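Local coordinates for protein ringhalexin (PDB 4ZQY) that acts as an anticoagulant snake venom toxin, inhibiting activation of coagulation factor X by factor VIIa, and is weakly and irreversibly neurotoxic, at residues R1-I9 with T13-F25. Numbering follows the deposited sequence.
Sequences RLCLSDYSI and TIEICPEGHNYCF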
ATOM      1  N   ARG A   1     -15.997  13.023   5.418  1.00 60.23           N
ATOM      2  CA  ARG A   1     -15.501  11.795   4.813  1.00 51.29           C
ATOM      3  C   ARG A   1     -16.008  10.619   5.611  1.00 53.83           C
ATOM      4  O   ARG A   1     -16.140  10.676   6.831  1.00 57.39           O
ATOM      5  CB  ARG A   1     -13.974  11.808   4.747  1.00 74.01           C
ATOM      6  CG  ARG A   1     -13.324  10.597   4.056  1.00 44.49           C
ATOM      7  CD  ARG A   1     -13.880  10.384   2.646  1.00 61.62           C
ATOM      8  NE  ARG A   1     -13.855  11.550   1.759  1.00 66.63           N
ATOM      9  CZ  ARG A   1     -12.780  12.112   1.228  1.00 67.81           C
ATOM     10  NH1 ARG A   1     -12.925  13.166   0.443  1.00 66.77           N
ATOM     11  NH2 ARG A   1     -11.575  11.623   1.465  1.00100.10           N
ATOM     12  N   LEU A   2     -16.343   9.565   4.882  1.00 49.02           N
ATOM     13  CA  LEU A   2     -16.811   8.325   5.465  1.00 36.43           C
ATOM     14  C   LEU A   2     -15.839   7.206   5.202  1.00 46.93           C
ATOM     15  O   LEU A   2     -15.381   7.017   4.077  1.00 52.17           O
ATOM     16  CB  LEU A   2     -18.166   7.926   4.891  1.00 50.93           C
ATOM     17  CG  LEU A   2     -19.418   8.761   5.105  1.00 43.83           C
ATOM     18  CD1 LEU A   2     -20.576   7.982   4.556  1.00 32.90           C
ATOM     19  CD2 LEU A   2     -19.622   9.083   6.566  1.00 59.69           C
ATOM     20  N   CYS A   3     -15.485   6.512   6.273  1.00 49.03           N
ATOM     21  CA  CYS A   3     -14.556   5.400   6.218  1.00 44.01           C
ATOM     22  C   CYS A   3     -15.225   4.166   6.769  1.00 52.87           C
ATOM     23  O   CYS A   3     -16.271   4.248   7.407  1.00 44.80           O
ATOM     24  CB  CYS A   3     -13.292   5.703   7.003  1.00 32.80           C
ATOM     25  SG  CYS A   3     -12.388   7.088   6.353  1.00 50.13           S
ATOM     26  N   LEU A   4     -14.606   3.023   6.504  1.00 44.81           N
ATOM     27  CA  LEU A   4     -15.079   1.760   7.021  1.00 26.91           C
ATOM     28  C   LEU A   4     -14.381   1.492   8.333  1.00 43.58           C
ATOM     29  O   LEU A   4     -13.215   1.851   8.507  1.00 61.71           O
ATOM     30  CB  LEU A   4     -14.810   0.641   6.029  1.00 30.75           C
ATOM     31  CG  LEU A   4     -15.561   0.736   4.710  1.00 27.28           C
ATOM     32  CD1 LEU A   4     -15.124  -0.400   3.808  1.00 25.78           C
ATOM     33  CD2 LEU A   4     -17.051   0.665   4.985  1.00 45.45           C
ATOM     34  N   SER A   5     -15.095   0.869   9.260  1.00 35.54           N
ATOM     35  CA  SER A   5     -14.498   0.488  10.528  1.00 43.68           C
ATOM     36  C   SER A   5     -14.226  -1.004  10.476  1.00 58.88           C
ATOM     37  O   SER A   5     -13.260  -1.498  11.064  1.00 48.15           O
ATOM     38  CB  SER A   5     -15.436   0.823  11.672  1.00 41.21           C
ATOM     39  OG  SER A   5     -15.723   2.207  11.632  1.00 79.32           O
ATOM     40  N   ASP A   6     -15.116  -1.711   9.780  1.00 13.53           N
ATOM     41  CA  ASP A   6     -14.987  -3.139   9.567  1.00 36.66           C
ATOM     42  C   ASP A   6     -15.586  -3.424   8.194  1.00 33.96           C
ATOM     43  O   ASP A   6     -16.463  -2.687   7.733  1.00 32.95           O
ATOM     44  CB  ASP A   6     -15.667  -3.949  10.668  1.00 40.80           C
ATOM     45  CG  ASP A   6     -15.230  -5.403  10.656  1.00 62.93           C
ATOM     46  OD1 ASP A   6     -14.118  -5.681  11.152  1.00 85.08           O
ATOM     47  OD2 ASP A   6     -15.978  -6.261  10.134  1.00 84.81           O
ATOM     48  N   TYR A   7     -15.124  -4.498   7.553  1.00 40.52           N
ATOM     49  CA  TYR A   7     -15.715  -4.964   6.307  1.00 46.35           C
ATOM     50  C   TYR A   7     -15.607  -6.489   6.189  1.00 59.33           C
ATOM     51  O   TYR A   7     -14.575  -7.064   6.533  1.00 53.79           O
ATOM     52  CB  TYR A   7     -15.056  -4.228   5.128  1.00 29.01           C
ATOM     53  CG  TYR A   7     -15.489  -4.606   3.720  1.00 32.00           C
ATOM     54  CD1 TYR A   7     -16.677  -4.129   3.185  1.00 51.07           C
ATOM     55  CD2 TYR A   7     -14.688  -5.407   2.918  1.00 52.30           C
ATOM     56  CE1 TYR A   7     -17.061  -4.449   1.898  1.00 82.51           C
ATOM     57  CE2 TYR A   7     -15.064  -5.735   1.630  1.00 44.29           C
ATOM     58  CZ  TYR A   7     -16.249  -5.256   1.124  1.00 80.05           C
ATOM     59  OH  TYR A   7     -16.622  -5.578  -0.163  1.00 73.83           O
ATOM     60  N   SER A   8     -16.683  -7.133   5.735  1.00 50.42           N
ATOM     61  CA  SER A   8     -16.697  -8.584   5.494  1.00 45.15           C
ATOM     62  C   SER A   8     -17.675  -8.924   4.375  1.00 52.21           C
ATOM     63  O   SER A   8     -17.957  -8.041   3.565  1.00 57.33           O
ATOM     64  CB  SER A   8     -17.035  -9.372   6.761  1.00 67.90           C
ATOM     65  OG  SER A   8     -18.367  -9.124   7.179  1.00 95.58           O
ATOM     66  N   ILE A   9     -18.139 -10.188   4.323  1.00 94.22           N
ATOM     67  CA  ILE A   9     -19.202 -10.694   3.405  1.00113.32           C
ATOM     68  C   ILE A   9     -19.847  -9.584   2.588  1.00 92.62           C
ATOM     69  O   ILE A   9     -19.303  -9.155   1.573  1.00 67.48           O
ATOM     70  CB  ILE A   9     -20.275 -11.581   4.154  1.00105.00           C
ATOM     71  CG1 ILE A   9     -20.547 -11.088   5.576  1.00 89.80           C
ATOM     72  CG2 ILE A   9     -19.821 -13.026   4.254  1.00103.20           C
ATOM     73  CD1 ILE A   9     -21.827 -10.336   5.743  1.00 68.81           C
ATOM     74  N   THR A  13     -19.056  -1.809   8.562  1.00 44.14           N
ATOM     75  CA  THR A  13     -19.268  -0.859   9.644  1.00 51.06           C
ATOM     76  C   THR A  13     -18.757   0.510   9.205  1.00 41.80           C
ATOM     77  O   THR A  13     -17.577   0.679   8.907  1.00 56.52           O
ATOM     78  CB  THR A  13     -18.541  -1.297  10.925  1.00 56.62           C
ATOM     79  OG1 THR A  13     -18.970  -2.615  11.299  1.00 59.35           O
ATOM     80  CG2 THR A  13     -18.831  -0.322  12.055  1.00 20.71           C
ATOM     81  N   ILE A  14     -19.650   1.491   9.190  1.00 51.59           N
ATOM     82  CA  ILE A  14     -19.332   2.796   8.630  1.00 30.53           C
ATOM     83  C   ILE A  14     -19.247   3.854   9.724  1.00 40.35           C
ATOM     84  O   ILE A  14     -20.093   3.919  10.616  1.00 44.76           O
ATOM     85  CB  ILE A  14     -20.390   3.225   7.605  1.00 42.24           C
ATOM     86  CG1 ILE A  14     -20.704   2.074   6.647  1.00 68.28           C
ATOM     87  CG2 ILE A  14     -19.960   4.490   6.881  1.00 46.81           C
ATOM     88  CD1 ILE A  14     -22.147   1.577   6.728  1.00 72.92           C
ATOM     89  N   GLU A  15     -18.248   4.721   9.614  1.00 44.55           N
ATOM     90  CA  GLU A  15     -18.124   5.877  10.482  1.00 29.69           C
ATOM     91  C   GLU A  15     -17.944   7.168   9.698  1.00 47.00           C
ATOM     92  O   GLU A  15     -17.605   7.149   8.511  1.00 34.13           O
ATOM     93  CB  GLU A  15     -16.953   5.693  11.440  1.00 21.52           C
ATOM     94  CG  GLU A  15     -15.596   5.578  10.766  1.00 27.49           C
ATOM     95  CD  GLU A  15     -14.470   5.552  11.777  1.00 49.84           C
ATOM     96  OE1 GLU A  15     -14.332   6.526  12.542  1.00 58.65           O
ATOM     97  OE2 GLU A  15     -13.750   4.537  11.839  1.00 56.52           O
ATOM     98  N   ILE A  16     -18.267   8.281  10.346  1.00 41.47           N
ATOM     99  CA  ILE A  16     -18.052   9.599   9.763  1.00 49.81           C
ATOM    100  C   ILE A  16     -16.783  10.248  10.354  1.00 53.96           C
ATOM    101  O   ILE A  16     -16.589  10.290  11.568  1.00 41.29           O
ATOM    102  CB  ILE A  16     -19.304  10.495   9.932  1.00 59.28           C
ATOM    103  CG1 ILE A  16     -19.091  11.859   9.275  1.00 41.53           C
ATOM    104  CG2 ILE A  16     -19.775  10.562  11.383  1.00 68.86           C
ATOM    105  CD1 ILE A  16     -20.363  12.631   9.125  1.00 51.99           C
ATOM    106  N   CYS A  17     -15.896  10.707   9.482  1.00 48.54           N
ATOM    107  CA  CYS A  17     -14.607  11.228   9.913  1.00 53.78           C
ATOM    108  C   CYS A  17     -14.686  12.597  10.553  1.00 46.48           C
ATOM    109  O   CYS A  17     -15.485  13.429  10.137  1.00 61.89           O
ATOM    110  CB  CYS A  17     -13.655  11.299   8.723  1.00 64.29           C
ATOM    111  SG  CYS A  17     -13.195   9.712   8.089  1.00 41.99           S
ATOM    112  N   PRO A  18     -13.855  12.831  11.576  1.00 34.79           N
ATOM    113  CA  PRO A  18     -13.722  14.159  12.182  1.00 48.63           C
ATOM    114  C   PRO A  18     -13.427  15.229  11.141  1.00 49.42           C
ATOM    115  O   PRO A  18     -12.993  14.894  10.037  1.00 87.82           O
ATOM    116  CB  PRO A  18     -12.521  14.003  13.114  1.00 47.67           C
ATOM    117  CG  PRO A  18     -12.451  12.558  13.436  1.00 20.64           C
ATOM    118  CD  PRO A  18     -13.139  11.791  12.333  1.00 57.09           C
ATOM    119  N   GLU A  19     -13.631  16.497  11.494  1.00 67.85           N
ATOM    120  CA  GLU A  19     -13.267  17.604  10.610  1.00 69.56           C
ATOM    121  C   GLU A  19     -11.788  17.548  10.279  1.00 61.66           C
ATOM    122  O   GLU A  19     -10.953  17.309  11.152  1.00 54.34           O
ATOM    123  CB  GLU A  19     -13.595  18.960  11.241  1.00 70.38           C
ATOM    124  CG  GLU A  19     -15.080  19.243  11.371  1.00 99.47           C
ATOM    125  CD  GLU A  19     -15.363  20.603  11.978  1.00114.45           C
ATOM    126  OE1 GLU A  19     -15.597  21.566  11.215  1.00 90.22           O
ATOM    127  OE2 GLU A  19     -15.361  20.706  13.222  1.00139.10           O
ATOM    128  N   GLY A  20     -11.480  17.754   9.004  1.00 55.72           N
ATOM    129  CA  GLY A  20     -10.106  17.805   8.536  1.00 65.51           C
ATOM    130  C   GLY A  20      -9.534  16.451   8.206  1.00 56.63           C
ATOM    131  O   GLY A  20      -8.516  16.352   7.521  1.00 84.28           O
ATOM    132  N   HIS A  21     -10.166  15.404   8.716  1.00 76.66           N
ATOM    133  CA  HIS A  21      -9.759  14.044   8.408  1.00 55.60           C
ATOM    134  C   HIS A  21     -10.481  13.603   7.144  1.00 60.77           C
ATOM    135  O   HIS A  21     -11.690  13.377   7.170  1.00 88.97           O
ATOM    136  CB  HIS A  21     -10.095  13.132   9.575  1.00 49.07           C
ATOM    137  CG  HIS A  21      -9.315  13.434  10.811  1.00 54.62           C
ATOM    138  ND1 HIS A  21      -9.485  14.594  11.533  1.00 78.02           N
ATOM    139  CD2 HIS A  21      -8.390  12.706  11.481  1.00 64.37           C
ATOM    140  CE1 HIS A  21      -8.673  14.584  12.575  1.00 78.42           C
ATOM    141  NE2 HIS A  21      -8.003  13.446  12.571  1.00 49.78           N
ATOM    142  N   ASN A  22      -9.752  13.494   6.038  1.00 46.07           N
ATOM    143  CA  ASN A  22     -10.372  13.183   4.750  1.00 64.46           C
ATOM    144  C   ASN A  22      -9.756  11.935   4.132  1.00 64.40           C
ATOM    145  O   ASN A  22     -10.057  11.569   2.998  1.00 54.33           O
ATOM    146  CB  ASN A  22     -10.255  14.366   3.777  1.00 70.24           C
ATOM    147  CG  ASN A  22     -11.043  15.585   4.235  1.00 90.46           C
ATOM    148  OD1 ASN A  22     -12.276  15.603   4.171  1.00 94.18           O
ATOM    149  ND2 ASN A  22     -10.337  16.616   4.678  1.00 80.25           N
ATOM    150  N   TYR A  23      -8.930  11.255   4.915  1.00 46.87           N
ATOM    151  CA  TYR A  23      -8.333   9.998   4.497  1.00 35.22           C
ATOM    152  C   TYR A  23      -8.949   8.835   5.253  1.00 49.03           C
ATOM    153  O   TYR A  23      -9.313   8.966   6.418  1.00 57.01           O
ATOM    154  CB  TYR A  23      -6.826  10.009   4.747  1.00 47.80           C
ATOM    155  CG  TYR A  23      -6.062  10.978   3.878  1.00 62.85           C
ATOM    156  CD1 TYR A  23      -5.771  10.686   2.551  1.00 69.10           C
ATOM    157  CD2 TYR A  23      -5.622  12.188   4.397  1.00 62.90           C
ATOM    158  CE1 TYR A  23      -5.066  11.579   1.767  1.00 82.80           C
ATOM    159  CE2 TYR A  23      -4.921  13.081   3.628  1.00 75.33           C
ATOM    160  CZ  TYR A  23      -4.641  12.777   2.313  1.00 84.71           C
ATOM    161  OH  TYR A  23      -3.934  13.682   1.552  1.00 62.34           O
ATOM    162  N   CYS A  24      -9.106   7.710   4.567  1.00 46.93           N
ATOM    163  CA  CYS A  24      -9.458   6.458   5.216  1.00 26.95           C
ATOM    164  C   CYS A  24      -8.221   5.588   5.139  1.00 31.71           C
ATOM    165  O   CYS A  24      -7.512   5.618   4.140  1.00 56.50           O
ATOM    166  CB  CYS A  24     -10.610   5.752   4.501  1.00 34.72           C
ATOM    167  SG  CYS A  24     -12.187   6.587   4.410  1.00 36.70           S
ATOM    168  N   PHE A  25      -7.922   4.839   6.189  1.00 34.74           N
ATOM    169  CA  PHE A  25      -6.760   3.966   6.116  1.00 38.72           C
ATOM    170  C   PHE A  25      -7.161   2.532   6.427  1.00 44.94           C
ATOM    171  O   PHE A  25      -8.222   2.287   7.000  1.00 36.59           O
ATOM    172  CB  PHE A  25      -5.651   4.417   7.061  1.00 37.28           C
ATOM    173  CG  PHE A  25      -5.963   4.198   8.498  1.00 25.39           C
ATOM    174  CD1 PHE A  25      -5.668   2.988   9.104  1.00 49.65           C
ATOM    175  CD2 PHE A  25      -6.542   5.195   9.248  1.00 43.57           C
ATOM    176  CE1 PHE A  25      -5.958   2.776  10.422  1.00 44.18           C
ATOM    177  CE2 PHE A  25      -6.832   4.987  10.572  1.00 35.71           C
ATOM    178  CZ  PHE A  25      -6.541   3.777  11.158  1.00 28.52           C
TER
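Cys-3 and Glu-15 form the hydrogen-bonded pair at the middle of an antiparallel hairpin. Glu-15 N reaches Cys-3 O at 3.0 Å, and Cys-3 N bonds back to Glu-15 O. The backbone ladder continues to Arg-1 O, which accepts from Cys-17 N. At the other end Thr-13 O takes the amide of Ser-5, while Thr-13 N donates to Asp-6 O. Ser-5 and Asp-6 both face Thr-13, a classic beta bulge where the strand turns a corner at Ser-5.

A disulfide joins the hairpin to strand 23-29. Cys-3 SG and Cys-24 SG are bonded at 2.0 Å, with a torsion of -92° about the S-S bond. With SG anti to its carbonyl carbon (chi1 -62°), Cys-3 points off the sheet face it shares with Glu-15 and meets Cys-24. Cys-17 SG, disulfide-bonded to Cys-42, packs against Cys-3 SG. The two bridges therefore lie side by side, with Cys-3, Cys-17 and Cys-24 all buried.

Next to Glu-15, at the corner of the strand, Ser-5 OG donates to Glu-15 OE2 at 3.1 Å. It meets the carboxylate from above its plane, 43° out of it. Thr-13 CG2 lies against Ser-5 CB at 3.6 Å.

The opposite face is apolar. Leu-2 CD2 lies alongside Ile-16 CB at 3.7 Å, and Leu-2 CD1 approaches Ile-14 CG2. Leu-4 CD2 touches Ile-14 CG1 more loosely, at 4.3 Å.

Asn-64 ties this hairpin to the three-stranded sheet: its OD1 accepts from Leu-4 N and its ND2 donates to Phe-25 O. A two-stranded first finger, held by clustered disulfides to a three-stranded sheet, is the hallmark of the three-finger toxin fold.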